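PDB 1IYZ: quinone oxidoreductase from Thermus thermophilus, which binds NADPH and probably uses it to reduce quinones. Local coordinates for residues V35-A40 and G296-R301. Residues are numbered along the deposited sequence; the frame is centred on the assembly and turned at random.
Sequences VGLNFA and GKVVVR. With NDP (NADPH dihydro-nicotinamide-adenine-dinucleotide phosphate), chain B.
Val-35 and Val-300 form an antiparallel hydrogen-bonded pair: Val-35 N reaches Val-300 O at 3.0 Å, and Val-300 N returns an almost straight bond to Val-35 O. Next comes Gly-36, in a non-hydrogen-bonded pair with Val-299, the two CA atoms 4.7 Å apart. Lys-297 runs past this glycine, its CE 4.0 Å from Gly-36 CA. Leu-37 continues the ladder, its N bonded to Val-298 O at 3.1 Å, with the donor tilted 30° from the carbonyl plane. Its CD1 lies 3.9 Å from Val-298 CG1, while helix 282-290 covers the leucine through Ala-285 and Leu-289. A water accepts a bond from Val-298 N and gives a weak one to Leu-37 O. The ladder belongs to the GroES-like catalytic domain of the medium-chain dehydrogenase/reductase superfamily, in which the C-terminal strand 297-301 returns to pair with strand 27-36. Asn-38 stands just before helix 39-46, and its OD1 takes a 2.7 Å bond from Lys-297 NZ, which sits above the carbonyl plane (38° out of it). A bend at chi2 (81°) in an otherwise extended lysine chain brings NZ there, and the same ammonium forms a salt bridge with Glu-62. A methionine in place of Lys-297 would probably leave the Glu-62 carboxylate without this countercharge and Asn-38 OD1 without this donor. Phe-39, an NADPH-binding residue, opens helix 39-46 with its ring set obliquely against the cofactor, CG 3.7 Å from NDP C3D.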
ATOM      1  N   VAL A  35       3.494   2.395  22.307  1.00 27.63           N
ATOM      2  CA  VAL A  35       2.087   2.325  22.681  1.00 28.30           C
ATOM      3  C   VAL A  35       1.299   2.628  21.417  1.00 28.45           C
ATOM      4  O   VAL A  35       1.562   3.627  20.740  1.00 29.06           O
ATOM      5  CB  VAL A  35       1.706   3.378  23.759  1.00 28.49           C
ATOM      6  CG1 VAL A  35       0.204   3.356  23.989  1.00 27.95           C
ATOM      7  CG2 VAL A  35       2.425   3.094  25.065  1.00 27.49           C
ATOM      8  N   GLY A  36       0.353   1.760  21.083  1.00 26.96           N
ATOM      9  CA  GLY A  36      -0.450   2.002  19.903  1.00 27.13           C
ATOM     10  C   GLY A  36      -1.699   2.731  20.352  1.00 27.81           C
ATOM     11  O   GLY A  36      -2.303   2.342  21.348  1.00 28.72           O
ATOM     12  N   LEU A  37      -2.082   3.795  19.653  1.00 27.57           N
ATOM     13  CA  LEU A  37      -3.284   4.529  20.033  1.00 28.48           C
ATOM     14  C   LEU A  37      -4.505   4.010  19.278  1.00 28.09           C
ATOM     15  O   LEU A  37      -4.410   3.597  18.125  1.00 27.78           O
ATOM     16  CB  LEU A  37      -3.112   6.028  19.779  1.00 30.06           C
ATOM     17  CG  LEU A  37      -1.985   6.735  20.537  1.00 31.89           C
ATOM     18  CD1 LEU A  37      -2.126   8.232  20.336  1.00 32.87           C
ATOM     19  CD2 LEU A  37      -2.048   6.405  22.024  1.00 32.13           C
ATOM     20  N   ASN A  38      -5.651   4.037  19.946  1.00 27.82           N
ATOM     21  CA  ASN A  38      -6.900   3.557  19.375  1.00 27.71           C
ATOM     22  C   ASN A  38      -7.958   4.633  19.461  1.00 27.78           C
ATOM     23  O   ASN A  38      -7.833   5.570  20.247  1.00 29.63           O
ATOM     24  CB  ASN A  38      -7.381   2.334  20.155  1.00 28.14           C
ATOM     25  CG  ASN A  38      -6.408   1.176  20.080  1.00 29.01           C
ATOM     26  OD1 ASN A  38      -6.252   0.546  19.025  1.00 29.10           O
ATOM     27  ND2 ASN A  38      -5.741   0.890  21.197  1.00 25.19           N
ATOM     28  N   PHE A  39      -9.011   4.494  18.667  1.00 27.84           N
ATOM     29  CA  PHE A  39     -10.092   5.469  18.688  1.00 27.94           C
ATOM     30  C   PHE A  39     -10.764   5.393  20.046  1.00 27.33           C
ATOM     31  O   PHE A  39     -11.313   6.370  20.540  1.00 27.26           O
ATOM     32  CB  PHE A  39     -11.102   5.164  17.595  1.00 30.07           C
ATOM     33  CG  PHE A  39     -11.882   6.353  17.152  1.00 33.98           C
ATOM     34  CD1 PHE A  39     -13.132   6.627  17.698  1.00 34.90           C
ATOM     35  CD2 PHE A  39     -11.345   7.233  16.216  1.00 36.04           C
ATOM     36  CE1 PHE A  39     -13.840   7.763  17.321  1.00 37.25           C
ATOM     37  CE2 PHE A  39     -12.042   8.371  15.831  1.00 38.43           C
ATOM     38  CZ  PHE A  39     -13.295   8.639  16.386  1.00 38.58           C
ATOM     39  N   ALA A  40     -10.702   4.216  20.651  1.00 28.29           N
ATOM     40  CA  ALA A  40     -11.290   4.001  21.965  1.00 28.70           C
ATOM     41  C   ALA A  40     -10.634   4.914  22.999  1.00 29.02           C
ATOM     42  O   ALA A  40     -11.299   5.383  23.920  1.00 29.43           O
ATOM     43  CB  ALA A  40     -11.128   2.530  22.380  1.00 27.89           C
ATOM     44  N   GLY A 296      -2.862   3.870   8.500  1.00 28.90           N
ATOM     45  CA  GLY A 296      -2.070   3.010   9.357  1.00 27.46           C
ATOM     46  C   GLY A 296      -2.337   3.237  10.834  1.00 28.03           C
ATOM     47  O   GLY A 296      -3.287   3.918  11.216  1.00 29.03           O
ATOM     48  N   LYS A 297      -1.487   2.669  11.674  1.00 27.34           N
ATOM     49  CA  LYS A 297      -1.635   2.792  13.114  1.00 27.14           C
ATOM     50  C   LYS A 297      -0.868   3.990  13.639  1.00 27.51           C
ATOM     51  O   LYS A 297       0.266   4.252  13.228  1.00 27.66           O
ATOM     52  CB  LYS A 297      -1.102   1.530  13.793  1.00 28.22           C
ATOM     53  CG  LYS A 297      -1.316   1.459  15.289  1.00 27.80           C
ATOM     54  CD  LYS A 297      -2.721   0.987  15.610  1.00 28.99           C
ATOM     55  CE  LYS A 297      -2.846   0.611  17.073  1.00 30.37           C
ATOM     56  NZ  LYS A 297      -4.200   0.093  17.390  1.00 33.16           N
ATOM     57  N   VAL A 298      -1.487   4.732  14.544  1.00 26.78           N
ATOM     58  CA  VAL A 298      -0.809   5.866  15.141  1.00 26.06           C
ATOM     59  C   VAL A 298      -0.002   5.224  16.252  1.00 25.84           C
ATOM     60  O   VAL A 298      -0.530   4.422  17.013  1.00 27.24           O
ATOM     61  CB  VAL A 298      -1.801   6.872  15.745  1.00 25.51           C
ATOM     62  CG1 VAL A 298      -1.047   7.917  16.564  1.00 24.57           C
ATOM     63  CG2 VAL A 298      -2.607   7.531  14.628  1.00 23.82           C
ATOM     64  N   VAL A 299       1.278   5.552  16.339  1.00 24.88           N
ATOM     65  CA  VAL A 299       2.107   4.960  17.370  1.00 24.07           C
ATOM     66  C   VAL A 299       2.947   5.988  18.108  1.00 23.61           C
ATOM     67  O   VAL A 299       3.421   6.949  17.525  1.00 23.16           O
ATOM     68  CB  VAL A 299       3.058   3.888  16.766  1.00 23.20           C
ATOM     69  CG1 VAL A 299       3.829   3.177  17.873  1.00 22.26           C
ATOM     70  CG2 VAL A 299       2.262   2.884  15.960  1.00 23.57           C
ATOM     71  N   VAL A 300       3.105   5.786  19.406  1.00 23.70           N
ATOM     72  CA  VAL A 300       3.939   6.656  20.208  1.00 25.48           C
ATOM     73  C   VAL A 300       5.121   5.767  20.558  1.00 27.90           C
ATOM     74  O   VAL A 300       4.950   4.609  20.951  1.00 26.73           O
ATOM     75  CB  VAL A 300       3.242   7.117  21.499  1.00 26.19           C
ATOM     76  CG1 VAL A 300       4.221   7.893  22.364  1.00 23.87           C
ATOM     77  CG2 VAL A 300       2.041   7.980  21.159  1.00 26.59           C
ATOM     78  N   ARG A 301       6.321   6.307  20.391  1.00 30.03           N
ATOM     79  CA  ARG A 301       7.535   5.562  20.652  1.00 31.22           C
ATOM     80  C   ARG A 301       8.282   6.147  21.832  1.00 32.74           C
ATOM     81  O   ARG A 301       8.521   7.349  21.878  1.00 34.07           O
ATOM     82  CB  ARG A 301       8.427   5.612  19.423  1.00 30.37           C
ATOM     83  CG  ARG A 301       8.905   4.270  18.935  1.00 31.32           C
ATOM     84  CD  ARG A 301       9.682   3.528  19.988  1.00 32.77           C
ATOM     85  NE  ARG A 301      10.597   2.574  19.368  1.00 35.49           N
ATOM     86  CZ  ARG A 301      11.473   1.825  20.036  1.00 35.33           C
ATOM     87  NH1 ARG A 301      11.556   1.901  21.364  1.00 34.13           N
ATOM     88  NH2 ARG A 301      12.294   1.032  19.366  1.00 34.54           N
TER
HETATM   89  PA  NDP B 350      -8.116   3.782  12.078  1.00 55.80           P
HETATM   90  O1A NDP B 350      -6.875   3.986  11.954  1.00 56.13           O
HETATM   91  O2A NDP B 350      -9.090   2.971  11.187  1.00 57.84           O
HETATM   92  O5B NDP B 350      -8.981   5.330  12.003  1.00 55.30           O
HETATM   93  C5B NDP B 350     -10.358   5.556  11.849  1.00 57.68           C
HETATM   94  C4B NDP B 350     -10.659   5.717  10.390  1.00 60.18           C
HETATM   95  O4B NDP B 350     -12.079   5.658  10.375  1.00 62.64           O
HETATM   96  C3B NDP B 350     -10.303   7.060   9.739  1.00 60.61           C
HETATM   97  O3B NDP B 350      -8.918   7.038   9.303  1.00 60.87           O
HETATM   98  C2B NDP B 350     -11.405   7.225   8.704  1.00 61.08           C
HETATM   99  O2B NDP B 350     -10.940   6.686   7.473  1.00 58.12           O
HETATM  100  C1B NDP B 350     -12.632   6.407   9.301  1.00 64.17           C
HETATM  101  N9A NDP B 350     -13.648   7.427   9.599  1.00 67.15           N
HETATM  102  C8A NDP B 350     -14.839   7.586   9.019  1.00 68.64           C
HETATM  103  N7A NDP B 350     -15.455   8.657   9.533  1.00 69.24           N
HETATM  104  C5A NDP B 350     -14.612   9.131  10.424  1.00 68.17           C
HETATM  105  C6A NDP B 350     -14.817  10.269  11.192  1.00 68.85           C
HETATM  106  N6A NDP B 350     -15.917  11.010  11.111  1.00 69.73           N
HETATM  107  N1A NDP B 350     -13.825  10.591  12.024  1.00 67.67           N
HETATM  108  C2A NDP B 350     -12.679   9.862  12.127  1.00 67.31           C
HETATM  109  N3A NDP B 350     -12.491   8.772  11.379  1.00 67.32           N
HETATM  110  C4A NDP B 350     -13.466   8.396  10.501  1.00 67.20           C
HETATM  111  O3  NDP B 350      -8.880   3.391  13.389  1.00 54.95           O
HETATM  112  PN  NDP B 350      -8.635   3.116  14.924  1.00 53.24           P
HETATM  113  O1N NDP B 350      -8.405   1.742  15.327  1.00 53.74           O
HETATM  114  O2N NDP B 350      -9.127   4.219  15.818  1.00 55.91           O
HETATM  115  O5D NDP B 350     -10.229   2.742  14.807  1.00 53.06           O
HETATM  116  C5D NDP B 350     -11.322   3.646  14.392  1.00 53.98           C
HETATM  117  C4D NDP B 350     -12.687   2.880  14.432  1.00 52.88           C
HETATM  118  O4D NDP B 350     -12.476   1.499  14.794  1.00 52.70           O
HETATM  119  C3D NDP B 350     -13.582   3.454  15.530  1.00 52.56           C
HETATM  120  O3D NDP B 350     -14.913   3.553  15.031  1.00 53.55           O
HETATM  121  C2D NDP B 350     -13.393   2.486  16.672  1.00 51.60           C
HETATM  122  O2D NDP B 350     -14.397   2.627  17.665  1.00 50.69           O
HETATM  123  C1D NDP B 350     -13.430   1.164  15.825  1.00 51.73           C
HETATM  124  N1N NDP B 350     -12.985  -0.001  16.657  1.00 51.15           N
HETATM  125  C2N NDP B 350     -14.021  -0.614  17.405  1.00 51.60           C
HETATM  126  C3N NDP B 350     -13.661  -1.752  18.234  1.00 51.66           C
HETATM  127  C7N NDP B 350     -14.713  -2.441  19.030  1.00 51.69           C
HETATM  128  O7N NDP B 350     -14.485  -3.091  20.081  1.00 51.70           O
HETATM  129  N7N NDP B 350     -16.009  -2.399  18.619  1.00 49.74           N
HETATM  130  C4N NDP B 350     -12.316  -2.171  18.244  1.00 49.64           C
HETATM  131  C5N NDP B 350     -11.330  -1.559  17.509  1.00 49.70           C
HETATM  132  C6N NDP B 350     -11.659  -0.471  16.711  1.00 50.02           C
HETATM  133  P2B NDP B 350     -11.507   7.259   6.016  1.00 57.61           P
HETATM  134  O1X NDP B 350     -11.006   6.288   5.020  1.00 60.96           O
HETATM  135  O2X NDP B 350     -12.971   7.259   6.134  1.00 54.81           O
HETATM  136  O3X NDP B 350     -10.925   8.612   5.932  1.00 58.85           O
HETATM  137  O   HOH W   1      -4.482   4.380  14.808  1.00 55.28           O